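Long-range contacts in aclacinomycin-N/aclacinomycin-A oxidase (Streptomyces galilaeus, PDB 2IPI), which catalyses the last two steps of aclacinomycin biosynthesis, oxidising the terminal sugar with bicovalently bound FAD and molecular oxygen: residues T465-P470 with L489-N494; A210-G215 with T409-A414. All blocks are in the same frame, centred on the assembly; numbering follows the deposited sequence.

Contact 1 (T465-P470 with L489-N494); sequences TFINYP and LYYKGN. With FAD (flavin-adenine dinucleotide), chain F.
The phenol oxygen of Tyr490 gives its proton to the backbone carbonyl of Tyr469, OH to O 2.7 Å, reaching it 25° out of the carbonyl plane; the same oxygen also takes a weak hydrogen bond from the amide of Asp471. The phenol therefore grips the chain at both ends of Pro470, whose CA lies 3.2 Å from Tyr490 OH. Tyr490 CG stands anti to the carbonyl carbon (chi1 -81°), which carries the ring from the end of helix 486-491 alongside the side chain of Thr465. The methyl CG2 of Thr465 rests 3.3 Å from Tyr490 CE2, and nearer the root of the side chain Tyr490 CD2 comes 3.5 Å from the backbone N of Ile467. At the start of 465-470, Thr465 N donates to Leu489 O (3.1 Å).

Both segments belong to the berberine and berberine-like region of this FAD-linked oxidase, and 465-470, held here against the end of helix 486-491, carries active-site residues. Residues Phe466 to Tyr469 form a type I turn closed by the backbone bond from Tyr469 N to Phe466 O. From its last position the Tyr469 ring, one face covered by Phe466 CD2, presents a hydroxyl hydrogen-bonded to the bound aclacinomycin compound; Tyr469 is a proton acceptor in catalysis, as is the nearby Tyr397. Asn468 binds the cofactor, its ND2 lying 3.1 Å from FAD O3', while FAD O2 sits at the edge of the Phe466 ring. On the helix side of the turn, Ile467 crosses Tyr491 at about a right angle and sets CG2 3.4 Å from Tyr491 CE1. The Tyr491 hydroxyl is hydrogen-bonded to the Gly214 carbonyl.

Contact 2 (A210-G215 with T409-A414); sequences AHTGGG and TATATA
This is a buried meeting of two irregular loops, one leaving helix 205-210 and the other joining strands 391-398 and 420-428, with Thr212 and Ala412 making most of the interface. Both Thr212 and Ala412 direct their CB at the opposite loop; Thr212 CG2 and Ala412 CB approach to 3.9 Å, and the Ala412 methyl also lies 4.0 Å from Gly214 N. The CA atoms nearest each other are those of Gly213 and Ala412, 4.7 Å apart. Residues 210-215 fall within the PCMH-type FAD-binding region and lead toward strand 221-227 of the five-stranded antiparallel sheet, whereas 409-414 connects neighbouring strands of the seven-stranded one, so the contact brings connections of the two sheets together. Gly213 has a positive phi (130°), at which a CB would be jammed against the carbonyl O of Thr212. Several modelled approaches between the threonines are too short to be trusted, including that of the Thr212 and Thr411 hydroxyls. Thr212 OG1 also has a weak hydrogen bond to the carbonyl of Ala174. The amide N of Ala412 is buried here with no partner in the model.

Both contacts are buried, their centres about 10 Å apart on the same side of the chain's centre, and they touch directly: Tyr491 of contact 1 is the bridge to Gly214 of contact 2, and Asn494 packs near Thr411. Their chemistry differs with position. Contact 1 ties a helix end to a cofactor-binding loop within one C-terminal region through defined hydrogen bonds and an aromatic ring. Contact 2 has no bound ligand in it and brings together loops nearly two hundred residues apart, chiefly through small methyls and glycine backbone. Tyr491 thus connects the berberine-like region to the FAD-binding region.

Contact 1 (T465-P470 with L489-N494)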
loop_
_atom_site.group_PDB
_atom_site.type_symbol
_atom_site.label_atom_id
_atom_site.label_comp_id
_atom_site.label_asym_id
_atom_site.label_seq_id
_atom_site.Cartn_x
_atom_site.Cartn_y
_atom_site.Cartn_z
ATOM N N THR A 465 -11.951 1.914 -1.568
ATOM C CA THR A 465 -10.767 1.041 -1.423
ATOM C C THR A 465 -9.500 1.858 -1.648
ATOM O O THR A 465 -9.632 3.078 -1.776
ATOM C CB THR A 465 -10.908 -0.207 -2.298
ATOM O OG1 THR A 465 -9.710 -0.988 -2.197
ATOM C CG2 THR A 465 -11.114 0.117 -3.762
ATOM N N PHE A 466 -8.332 1.253 -1.649
ATOM C CA PHE A 466 -7.001 1.858 -1.581
ATOM C C PHE A 466 -6.265 1.828 -2.901
ATOM O O PHE A 466 -6.163 0.745 -3.479
ATOM C CB PHE A 466 -6.215 1.055 -0.537
ATOM C CG PHE A 466 -4.792 1.456 -0.234
ATOM C CD1 PHE A 466 -4.428 2.786 -0.119
ATOM C CD2 PHE A 466 -3.821 0.487 -0.071
ATOM C CE1 PHE A 466 -3.120 3.135 0.162
ATOM C CE2 PHE A 466 -2.511 0.820 0.219
ATOM C CZ PHE A 466 -2.161 2.149 0.342
ATOM N N ILE A 467 -5.727 2.931 -3.418
ATOM C CA ILE A 467 -5.105 2.902 -4.735
ATOM C C ILE A 467 -3.998 1.871 -4.883
ATOM O O ILE A 467 -3.805 1.302 -5.963
ATOM C CB ILE A 467 -4.540 4.280 -5.167
ATOM C CG1 ILE A 467 -3.288 4.671 -4.384
ATOM C CG2 ILE A 467 -5.598 5.354 -5.101
ATOM C CD1 ILE A 467 -3.442 5.918 -3.567
ATOM N N ASN A 468 -3.233 1.551 -3.837
ATOM C CA ASN A 468 -2.152 0.580 -3.973
ATOM C C ASN A 468 -2.657 -0.856 -3.977
ATOM O O ASN A 468 -1.892 -1.833 -3.974
ATOM C CB ASN A 468 -1.149 0.783 -2.831
ATOM C CG ASN A 468 -0.035 1.745 -3.194
ATOM O OD1 ASN A 468 -0.059 2.437 -4.215
ATOM N ND2 ASN A 468 0.969 1.764 -2.323
ATOM N N TYR A 469 -3.971 -0.983 -3.997
ATOM C CA TYR A 469 -4.743 -2.169 -4.229
ATOM C C TYR A 469 -5.548 -2.022 -5.524
ATOM O O TYR A 469 -6.777 -1.955 -5.460
ATOM C CB TYR A 469 -5.733 -2.433 -3.099
ATOM C CG TYR A 469 -5.186 -2.645 -1.706
ATOM C CD1 TYR A 469 -6.084 -2.692 -0.646
ATOM C CD2 TYR A 469 -3.836 -2.795 -1.435
ATOM C CE1 TYR A 469 -5.660 -2.882 0.655
ATOM C CE2 TYR A 469 -3.392 -2.988 -0.135
ATOM C CZ TYR A 469 -4.309 -3.028 0.896
ATOM O OH TYR A 469 -3.900 -3.221 2.197
ATOM N N PRO A 470 -4.898 -1.940 -6.673
ATOM C CA PRO A 470 -5.656 -1.813 -7.927
ATOM C C PRO A 470 -6.513 -3.054 -8.172
ATOM O O PRO A 470 -6.003 -4.144 -7.903
ATOM C CB PRO A 470 -4.570 -1.758 -8.998
ATOM C CG PRO A 470 -3.449 -2.531 -8.358
ATOM C CD PRO A 470 -3.459 -1.975 -6.961
ATOM N N LEU A 489 -14.597 5.365 -5.892
ATOM C CA LEU A 489 -14.223 4.289 -4.997
ATOM C C LEU A 489 -12.867 4.578 -4.363
ATOM O O LEU A 489 -12.719 4.420 -3.160
ATOM C CB LEU A 489 -14.182 2.944 -5.726
ATOM C CG LEU A 489 -15.515 2.342 -6.171
ATOM C CD1 LEU A 489 -15.299 0.901 -6.614
ATOM C CD2 LEU A 489 -16.567 2.396 -5.073
ATOM N N TYR A 490 -11.906 4.998 -5.196
ATOM C CA TYR A 490 -10.545 5.154 -4.673
ATOM C C TYR A 490 -10.256 6.523 -4.075
ATOM O O TYR A 490 -9.416 6.654 -3.172
ATOM C CB TYR A 490 -9.556 4.874 -5.809
ATOM C CG TYR A 490 -9.256 3.432 -6.099
ATOM C CD1 TYR A 490 -9.471 2.916 -7.373
ATOM C CD2 TYR A 490 -8.769 2.542 -5.147
ATOM C CE1 TYR A 490 -9.209 1.591 -7.691
ATOM C CE2 TYR A 490 -8.503 1.216 -5.450
ATOM C CZ TYR A 490 -8.725 0.736 -6.718
ATOM O OH TYR A 490 -8.461 -0.588 -7.036
ATOM N N TYR A 491 -10.857 7.602 -4.562
ATOM C CA TYR A 491 -10.447 8.940 -4.156
ATOM C C TYR A 491 -11.564 9.801 -3.585
ATOM O O TYR A 491 -11.277 10.948 -3.194
ATOM C CB TYR A 491 -9.898 9.701 -5.382
ATOM C CG TYR A 491 -8.800 9.058 -6.173
ATOM C CD1 TYR A 491 -7.511 8.915 -5.652
ATOM C CD2 TYR A 491 -9.015 8.584 -7.453
ATOM C CE1 TYR A 491 -6.504 8.320 -6.400
ATOM C CE2 TYR A 491 -8.025 7.992 -8.201
ATOM C CZ TYR A 491 -6.764 7.863 -7.668
ATOM O OH TYR A 491 -5.813 7.269 -8.451
ATOM N N LYS A 492 -12.800 9.318 -3.555
ATOM C CA LYS A 492 -13.967 10.076 -3.135
ATOM C C LYS A 492 -13.969 11.478 -3.719
ATOM O O LYS A 492 -13.641 11.634 -4.892
ATOM C CB LYS A 492 -14.033 10.126 -1.600
ATOM C CG LYS A 492 -14.114 8.697 -1.039
ATOM C CD LYS A 492 -13.713 8.686 0.432
ATOM C CE LYS A 492 -14.752 9.358 1.314
ATOM N NZ LYS A 492 -15.336 8.498 2.378
ATOM N N GLY A 493 -14.316 12.507 -2.955
ATOM C CA GLY A 493 -14.420 13.853 -3.488
ATOM C C GLY A 493 -13.136 14.479 -3.978
ATOM O O GLY A 493 -13.135 15.634 -4.406
ATOM N N ASN A 494 -12.026 13.750 -3.900
ATOM C CA ASN A 494 -10.722 14.301 -4.257
ATOM C C ASN A 494 -10.392 14.188 -5.728
ATOM O O ASN A 494 -9.452 14.847 -6.188
ATOM C CB ASN A 494 -9.635 13.601 -3.428
ATOM C CG ASN A 494 -9.427 14.321 -2.109
ATOM O OD1 ASN A 494 -10.128 15.279 -1.774
ATOM N ND2 ASN A 494 -8.435 13.847 -1.348
HETATM P PA FAD F . 6.032 -0.940 -8.959
HETATM O O1A FAD F . 5.415 -1.974 -9.693
HETATM O O2A FAD F . 7.365 -0.637 -9.478
HETATM O O5B FAD F . 5.140 0.355 -8.943
HETATM C C5B FAD F . 3.804 0.331 -8.639
HETATM C C4B FAD F . 3.092 1.512 -9.294
HETATM O O4B FAD F . 3.845 2.675 -9.084
HETATM C C3B FAD F . 3.040 1.356 -10.825
HETATM O O3B FAD F . 1.962 2.042 -11.351
HETATM C C2B FAD F . 4.317 2.038 -11.285
HETATM O O2B FAD F . 4.313 2.490 -12.612
HETATM C C1B FAD F . 4.392 3.151 -10.262
HETATM N N9A FAD F . 5.747 3.713 -10.096
HETATM C C8A FAD F . 6.872 3.039 -9.828
HETATM N N7A FAD F . 7.896 3.874 -9.727
HETATM C C5A FAD F . 7.425 5.099 -9.959
HETATM C C6A FAD F . 8.025 6.351 -9.984
HETATM N N6A FAD F . 9.264 6.441 -9.685
HETATM N N1A FAD F . 7.290 7.424 -10.228
HETATM C C2A FAD F . 6.001 7.278 -10.423
HETATM N N3A FAD F . 5.392 6.108 -10.392
HETATM C C4A FAD F . 6.082 5.028 -10.182
HETATM N N1 FAD F . 1.213 -1.272 0.699
HETATM C C2 FAD F . 0.920 -0.597 1.861
HETATM O O2 FAD F . 0.403 0.434 1.886
HETATM N N3 FAD F . 1.266 -1.185 3.047
HETATM C C4 FAD F . 1.894 -2.416 3.106
HETATM O O4 FAD F . 2.257 -2.838 4.167
HETATM C C4X FAD F . 2.202 -3.082 1.917
HETATM N N5 FAD F . 2.796 -4.310 1.911
HETATM C C5X FAD F . 3.156 -4.926 0.758
HETATM C C6 FAD F . 3.848 -6.139 0.783
HETATM C C7 FAD F . 4.150 -6.768 -0.390
HETATM C C7M FAD F . 4.988 -8.000 -0.292
HETATM C C8 FAD F . 3.863 -6.167 -1.620
HETATM C C8M FAD F . 4.482 -6.721 -2.883
HETATM C C9 FAD F . 3.198 -4.962 -1.602
HETATM C C9A FAD F . 2.802 -4.334 -0.447
HETATM N N10 FAD F . 2.115 -3.135 -0.466
HETATM C C10 FAD F . 1.857 -2.488 0.706
HETATM C "C1'" FAD F . 1.244 -2.756 -1.618
HETATM C "C2'" FAD F . 1.917 -1.942 -2.725
HETATM O "O2'" FAD F . 2.210 -2.584 -3.922
HETATM C "C3'" FAD F . 3.145 -1.184 -2.279
HETATM O "O3'" FAD F . 2.878 -0.351 -1.195
HETATM C "C4'" FAD F . 3.671 -0.514 -3.585
HETATM O "O4'" FAD F . 2.739 -0.338 -4.575
HETATM C "C5'" FAD F . 4.866 -1.103 -4.297
HETATM O "O5'" FAD F . 5.324 -0.231 -5.276
HETATM P P FAD F . 6.543 -0.721 -6.120
HETATM O O1P FAD F . 7.424 0.353 -6.408
HETATM O O2P FAD F . 7.152 -1.767 -5.420
HETATM O O3P FAD F . 5.987 -1.396 -7.438
#

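Contact 2 (A210-G215 with T409-A414)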
loop_
_atom_site.group_PDB
_atom_site.type_symbol
_atom_site.label_atom_id
_atom_site.label_comp_id
_atom_site.label_asym_id
_atom_site.label_seq_id
_atom_site.Cartn_x
_atom_site.Cartn_y
_atom_site.Cartn_z
ATOM N N ALA A 210 -0.602 16.015 -5.457
ATOM C CA ALA A 210 -0.946 14.865 -6.281
ATOM C C ALA A 210 -0.162 13.626 -5.865
ATOM O O ALA A 210 -0.601 12.489 -6.034
ATOM C CB ALA A 210 -0.706 15.185 -7.752
ATOM N N HIS A 211 1.034 13.868 -5.296
ATOM C CA HIS A 211 1.908 12.759 -4.969
ATOM C C HIS A 211 1.646 12.233 -3.561
ATOM O O HIS A 211 2.332 11.301 -3.161
ATOM C CB HIS A 211 3.374 13.168 -5.188
ATOM C CG HIS A 211 3.708 13.055 -6.669
ATOM N ND1 HIS A 211 3.459 14.078 -7.569
ATOM C CD2 HIS A 211 4.269 12.052 -7.370
ATOM C CE1 HIS A 211 3.847 13.695 -8.774
ATOM N NE2 HIS A 211 4.350 12.463 -8.691
ATOM N N THR A 212 0.671 12.810 -2.855
ATOM C CA THR A 212 0.398 12.322 -1.500
ATOM C C THR A 212 -0.776 11.338 -1.474
ATOM O O THR A 212 -1.536 11.279 -0.502
ATOM C CB THR A 212 0.161 13.485 -0.520
ATOM O OG1 THR A 212 -0.046 12.977 0.810
ATOM C CG2 THR A 212 -1.101 14.266 -0.833
ATOM N N GLY A 213 -0.929 10.531 -2.518
ATOM C CA GLY A 213 -1.822 9.412 -2.504
ATOM C C GLY A 213 -2.701 9.444 -3.748
ATOM O O GLY A 213 -3.814 9.019 -3.536
ATOM N N GLY A 214 -2.215 9.941 -4.863
ATOM C CA GLY A 214 -2.820 9.925 -6.176
ATOM C C GLY A 214 -2.505 8.641 -6.908
ATOM O O GLY A 214 -3.144 8.230 -7.886
ATOM N N GLY A 215 -1.449 7.973 -6.414
ATOM C CA GLY A 215 -1.006 6.749 -7.023
ATOM C C GLY A 215 -0.018 6.869 -8.159
ATOM O O GLY A 215 0.119 7.928 -8.771
ATOM N N THR A 409 -9.583 16.378 2.705
ATOM C CA THR A 409 -9.153 17.226 1.624
ATOM C C THR A 409 -7.731 17.747 1.790
ATOM O O THR A 409 -7.339 18.529 0.936
ATOM C CB THR A 409 -10.103 18.442 1.553
ATOM O OG1 THR A 409 -9.688 19.326 0.508
ATOM C CG2 THR A 409 -10.013 19.222 2.859
ATOM N N ALA A 410 -6.992 17.387 2.831
ATOM C CA ALA A 410 -5.716 18.020 3.125
ATOM C C ALA A 410 -4.570 17.322 2.414
ATOM O O ALA A 410 -3.493 17.911 2.267
ATOM C CB ALA A 410 -5.451 18.037 4.625
ATOM N N THR A 411 -4.823 16.125 1.917
ATOM C CA THR A 411 -3.898 15.303 1.138
ATOM C C THR A 411 -4.641 14.645 -0.011
ATOM O O THR A 411 -5.851 14.896 -0.074
ATOM C CB THR A 411 -3.300 14.288 2.132
ATOM O OG1 THR A 411 -2.043 13.759 1.745
ATOM C CG2 THR A 411 -4.262 13.130 2.221
ATOM N N ALA A 412 -4.057 13.848 -0.885
ATOM C CA ALA A 412 -4.731 13.097 -1.928
ATOM C C ALA A 412 -4.987 11.656 -1.475
ATOM O O ALA A 412 -5.239 10.763 -2.280
ATOM C CB ALA A 412 -3.981 13.092 -3.258
ATOM N N THR A 413 -4.872 11.458 -0.170
ATOM C CA THR A 413 -5.409 10.298 0.522
ATOM C C THR A 413 -6.635 10.751 1.327
ATOM O O THR A 413 -6.508 11.346 2.406
ATOM C CB THR A 413 -4.449 9.586 1.481
ATOM O OG1 THR A 413 -4.223 10.370 2.645
ATOM C CG2 THR A 413 -3.108 9.393 0.816
ATOM N N ALA A 414 -7.782 10.462 0.723
ATOM C CA ALA A 414 -9.046 10.966 1.240
ATOM C C ALA A 414 -9.542 10.197 2.453
ATOM O O ALA A 414 -10.120 10.775 3.371
ATOM C CB ALA A 414 -10.102 10.917 0.140
#